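Local coordinates for T-cell surface glycoprotein CD1A1 antigen (Gallus gallus, PDB 3JVG) that probably presents lipid antigens to T cells at the cell surface, as other CD1 glycoproteins do, at residues A[90-95]-A[110-115]. Numbering follows the deposited sequence. Where two conformers were deposited one is given.
Sequences VFQSSI and DIAYEG
Phe-91 and Tyr-113 meet as a non-hydrogen-bonded pair of the antiparallel hairpin 89-99/105-113. Their rings lie obliquely, planes at 36°. Tyr-113 CD1 sits over one face of the Phe-91 ring, toward its rim, 3.6 Å from Phe-91 CZ. With chi1 at 171°, the Tyr-113 ring points away from its own backbone N and reaches across Phe-91. At the edge of the Phe-91 ring, CG2 of Ile-111 touches CD2 at 3.8 Å. Phe-118 of the next strand meets both rings.

Backbone bonds pair Gln-92 with Ala-112 and Ser-94 with Asp-110, both ways in each case. The shortest is Ala-112 N to Gln-92 O, 2.7 Å. Beyond the strand end, Glu-114 N bonds to Val-90 O at 3.1 Å. In one of its two conformers, the Glu-114 side chain bends back at chi2 (-56°), and OE2 accepts from Val-90 N at 3.1 Å, from above the carboxylate plane. That bond is therefore less certain. One water donates to Val-90 O and Gln-92 OE1 and accepts from Gly-115 N.

The Gln-92 amide also bonds to the chain of another protein. Asp-110 OD2 forms a salt bridge with Arg-120. The hairpin thus has two unlike faces. Phe-91, Ile-111 and Tyr-113 make a mostly apolar one, with Ser-93 bonded to Tyr-71 and His-12, and helix 58-82 of the MHC-I-like platform packs on it. Gln-92, Ala-112 and Asp-110 lie on the more polar one, which meets the partner chain.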
ATOM      1  N   VAL A  90       8.493  -4.159 -16.615  1.00 22.77           N
ATOM      2  CA  VAL A  90       8.669  -3.494 -15.359  1.00 21.05           C
ATOM      3  C   VAL A  90       9.531  -4.261 -14.366  1.00 20.06           C
ATOM      4  O   VAL A  90       9.383  -5.502 -14.207  1.00 20.25           O
ATOM      5  CB  VAL A  90       7.313  -2.809 -14.785  1.00 21.03           C
ATOM      6  CG1 VAL A  90       6.112  -2.959 -15.676  1.00 22.59           C
ATOM      7  CG2 VAL A  90       7.050  -2.981 -13.263  1.00 20.04           C
ATOM      8  N   PHE A  91      10.444  -3.526 -13.759  1.00 19.49           N
ATOM      9  CA  PHE A  91      11.210  -4.004 -12.630  1.00 18.69           C
ATOM     10  C   PHE A  91      10.761  -3.258 -11.398  1.00 18.08           C
ATOM     11  O   PHE A  91      10.352  -2.086 -11.496  1.00 18.23           O
ATOM     12  CB  PHE A  91      12.697  -3.802 -12.827  1.00 18.66           C
ATOM     13  CG  PHE A  91      13.352  -4.859 -13.612  1.00 19.11           C
ATOM     14  CD1 PHE A  91      13.466  -4.736 -14.986  1.00 19.99           C
ATOM     15  CD2 PHE A  91      13.870  -5.980 -12.976  1.00 18.83           C
ATOM     16  CE1 PHE A  91      14.096  -5.758 -15.772  1.00 20.56           C
ATOM     17  CE2 PHE A  91      14.531  -7.004 -13.694  1.00 19.58           C
ATOM     18  CZ  PHE A  91      14.646  -6.902 -15.115  1.00 21.46           C
ATOM     19  N   GLN A  92      10.809  -3.968 -10.270  1.00 17.57           N
ATOM     20  CA  GLN A  92      10.639  -3.406  -8.957  1.00 17.04           C
ATOM     21  C   GLN A  92      11.728  -3.865  -7.975  1.00 16.62           C
ATOM     22  O   GLN A  92      12.325  -4.977  -8.133  1.00 16.75           O
ATOM     23  CB  GLN A  92       9.225  -3.743  -8.429  1.00 17.14           C
ATOM     24  CG  GLN A  92       8.074  -3.299  -9.341  1.00 17.72           C
ATOM     25  CD  GLN A  92       6.819  -4.134  -9.095  1.00 18.75           C
ATOM     26  OE1 GLN A  92       6.624  -5.141  -9.772  1.00 18.55           O
ATOM     27  NE2 GLN A  92       6.041  -3.793  -8.047  1.00 17.97           N
ATOM     28  N   SER A  93      12.002  -3.015  -6.974  1.00 16.26           N
ATOM     29  CA  SER A  93      12.836  -3.404  -5.826  1.00 16.00           C
ATOM     30  C   SER A  93      12.140  -3.094  -4.547  1.00 15.82           C
ATOM     31  O   SER A  93      11.479  -2.069  -4.462  1.00 15.77           O
ATOM     32  CB  SER A  93      14.172  -2.621  -5.693  1.00 15.93           C
ATOM     33  OG  SER A  93      14.747  -2.298  -6.896  1.00 17.71           O
ATOM     34  N   SER A  94      12.401  -3.921  -3.531  1.00 15.85           N
ATOM     35  CA  SER A  94      11.919  -3.718  -2.160  1.00 15.85           C
ATOM     36  C   SER A  94      13.151  -3.975  -1.318  1.00 16.42           C
ATOM     37  O   SER A  94      13.744  -5.069  -1.402  1.00 16.17           O
ATOM     38  CB  SER A  94      10.828  -4.725  -1.860  1.00 16.19           C
ATOM     39  OG  SER A  94      10.297  -4.623  -0.548  1.00 16.80           O
ATOM     40  N   ILE A  95      13.576  -2.973  -0.524  1.00 15.82           N
ATOM     41  CA  ILE A  95      14.843  -3.077   0.173  1.00 16.47           C
ATOM     42  C   ILE A  95      14.672  -2.529   1.560  1.00 16.51           C
ATOM     43  O   ILE A  95      14.091  -1.426   1.713  1.00 16.35           O
ATOM     44  CB  ILE A  95      15.947  -2.215  -0.531  1.00 16.10           C
ATOM     45  CG1 ILE A  95      16.051  -2.544  -2.030  1.00 17.87           C
ATOM     46  CG2 ILE A  95      17.323  -2.520   0.058  1.00 19.33           C
ATOM     47  CD1 ILE A  95      17.168  -1.702  -2.763  1.00 22.18           C
ATOM     48  N   ASP A 110      14.991  -7.606  -2.490  1.00 16.93           N
ATOM     49  CA  ASP A 110      14.365  -8.366  -3.542  1.00 17.13           C
ATOM     50  C   ASP A 110      14.144  -7.483  -4.773  1.00 16.97           C
ATOM     51  O   ASP A 110      13.774  -6.285  -4.671  1.00 16.75           O
ATOM     52  CB  ASP A 110      13.004  -8.909  -3.095  1.00 17.99           C
ATOM     53  CG  ASP A 110      13.122  -9.932  -1.971  1.00 20.42           C
ATOM     54  OD1 ASP A 110      13.155  -9.518  -0.808  1.00 18.06           O
ATOM     55  OD2 ASP A 110      13.125 -11.164  -2.256  1.00 27.77           O
ATOM     56  N   ILE A 111      14.369  -8.091  -5.928  1.00 17.08           N
ATOM     57  CA  ILE A 111      14.015  -7.528  -7.196  1.00 17.06           C
ATOM     58  C   ILE A 111      12.931  -8.362  -7.876  1.00 17.49           C
ATOM     59  O   ILE A 111      12.962  -9.617  -7.896  1.00 17.97           O
ATOM     60  CB  ILE A 111      15.258  -7.315  -8.015  1.00 17.21           C
ATOM     61  CG1 ILE A 111      16.188  -6.336  -7.210  1.00 18.38           C
ATOM     62  CG2 ILE A 111      14.907  -6.827  -9.392  1.00 17.44           C
ATOM     63  CD1 ILE A 111      17.565  -6.258  -7.684  1.00 19.69           C
ATOM     64  N   ALA A 112      11.918  -7.642  -8.374  1.00 17.45           N
ATOM     65  CA  ALA A 112      10.899  -8.295  -9.124  1.00 18.00           C
ATOM     66  C   ALA A 112      10.991  -7.930 -10.606  1.00 18.36           C
ATOM     67  O   ALA A 112      11.511  -6.856 -11.003  1.00 18.18           O
ATOM     68  CB  ALA A 112       9.483  -7.991  -8.550  1.00 18.01           C
ATOM     69  N   TYR A 113      10.443  -8.846 -11.400  1.00 19.05           N
ATOM     70  CA  TYR A 113      10.412  -8.697 -12.842  1.00 19.99           C
ATOM     71  C   TYR A 113       9.089  -9.234 -13.288  1.00 20.36           C
ATOM     72  O   TYR A 113       8.686 -10.328 -12.900  1.00 21.69           O
ATOM     73  CB  TYR A 113      11.578  -9.437 -13.518  1.00 20.03           C
ATOM     74  CG  TYR A 113      11.435  -9.481 -15.008  1.00 21.94           C
ATOM     75  CD1 TYR A 113      11.435  -8.288 -15.779  1.00 22.15           C
ATOM     76  CD2 TYR A 113      11.240 -10.698 -15.655  1.00 24.84           C
ATOM     77  CE1 TYR A 113      11.279  -8.329 -17.157  1.00 25.55           C
ATOM     78  CE2 TYR A 113      11.062 -10.767 -17.049  1.00 28.92           C
ATOM     79  CZ  TYR A 113      11.086  -9.584 -17.794  1.00 31.97           C
ATOM     80  OH  TYR A 113      10.925  -9.699 -19.149  1.00 32.65           O
ATOM     81  N   GLU A 114       8.406  -8.444 -14.097  1.00 21.11           N
ATOM     82  CA  GLU A 114       7.024  -8.676 -14.485  1.00 22.74           C
ATOM     83  C   GLU A 114       6.205  -9.108 -13.280  1.00 21.93           C
ATOM     84  O   GLU A 114       5.470 -10.065 -13.372  1.00 23.83           O
ATOM     85  CB  GLU A 114       6.904  -9.672 -15.658  1.00 24.43           C
ATOM     86  CG  GLU A 114       7.321  -9.087 -17.088  1.00 30.46           C
ATOM     87  CD  GLU A 114       6.538  -7.748 -17.552  1.00 38.14           C
ATOM     88  OE1 GLU A 114       5.822  -7.859 -18.621  1.00 41.73           O
ATOM     89  OE2 GLU A 114       6.639  -6.617 -16.913  1.00 28.33           O
ATOM     90  N   GLY A 115       6.341  -8.408 -12.146  1.00 20.45           N
ATOM     91  CA  GLY A 115       5.507  -8.693 -10.966  1.00 20.38           C
ATOM     92  C   GLY A 115       5.774  -9.996 -10.218  1.00 20.50           C
ATOM     93  O   GLY A 115       4.934 -10.442  -9.461  1.00 20.85           O
TER
HETATM   94  O   HOH W   1       8.023  -6.327 -11.948  1.00  2.00           O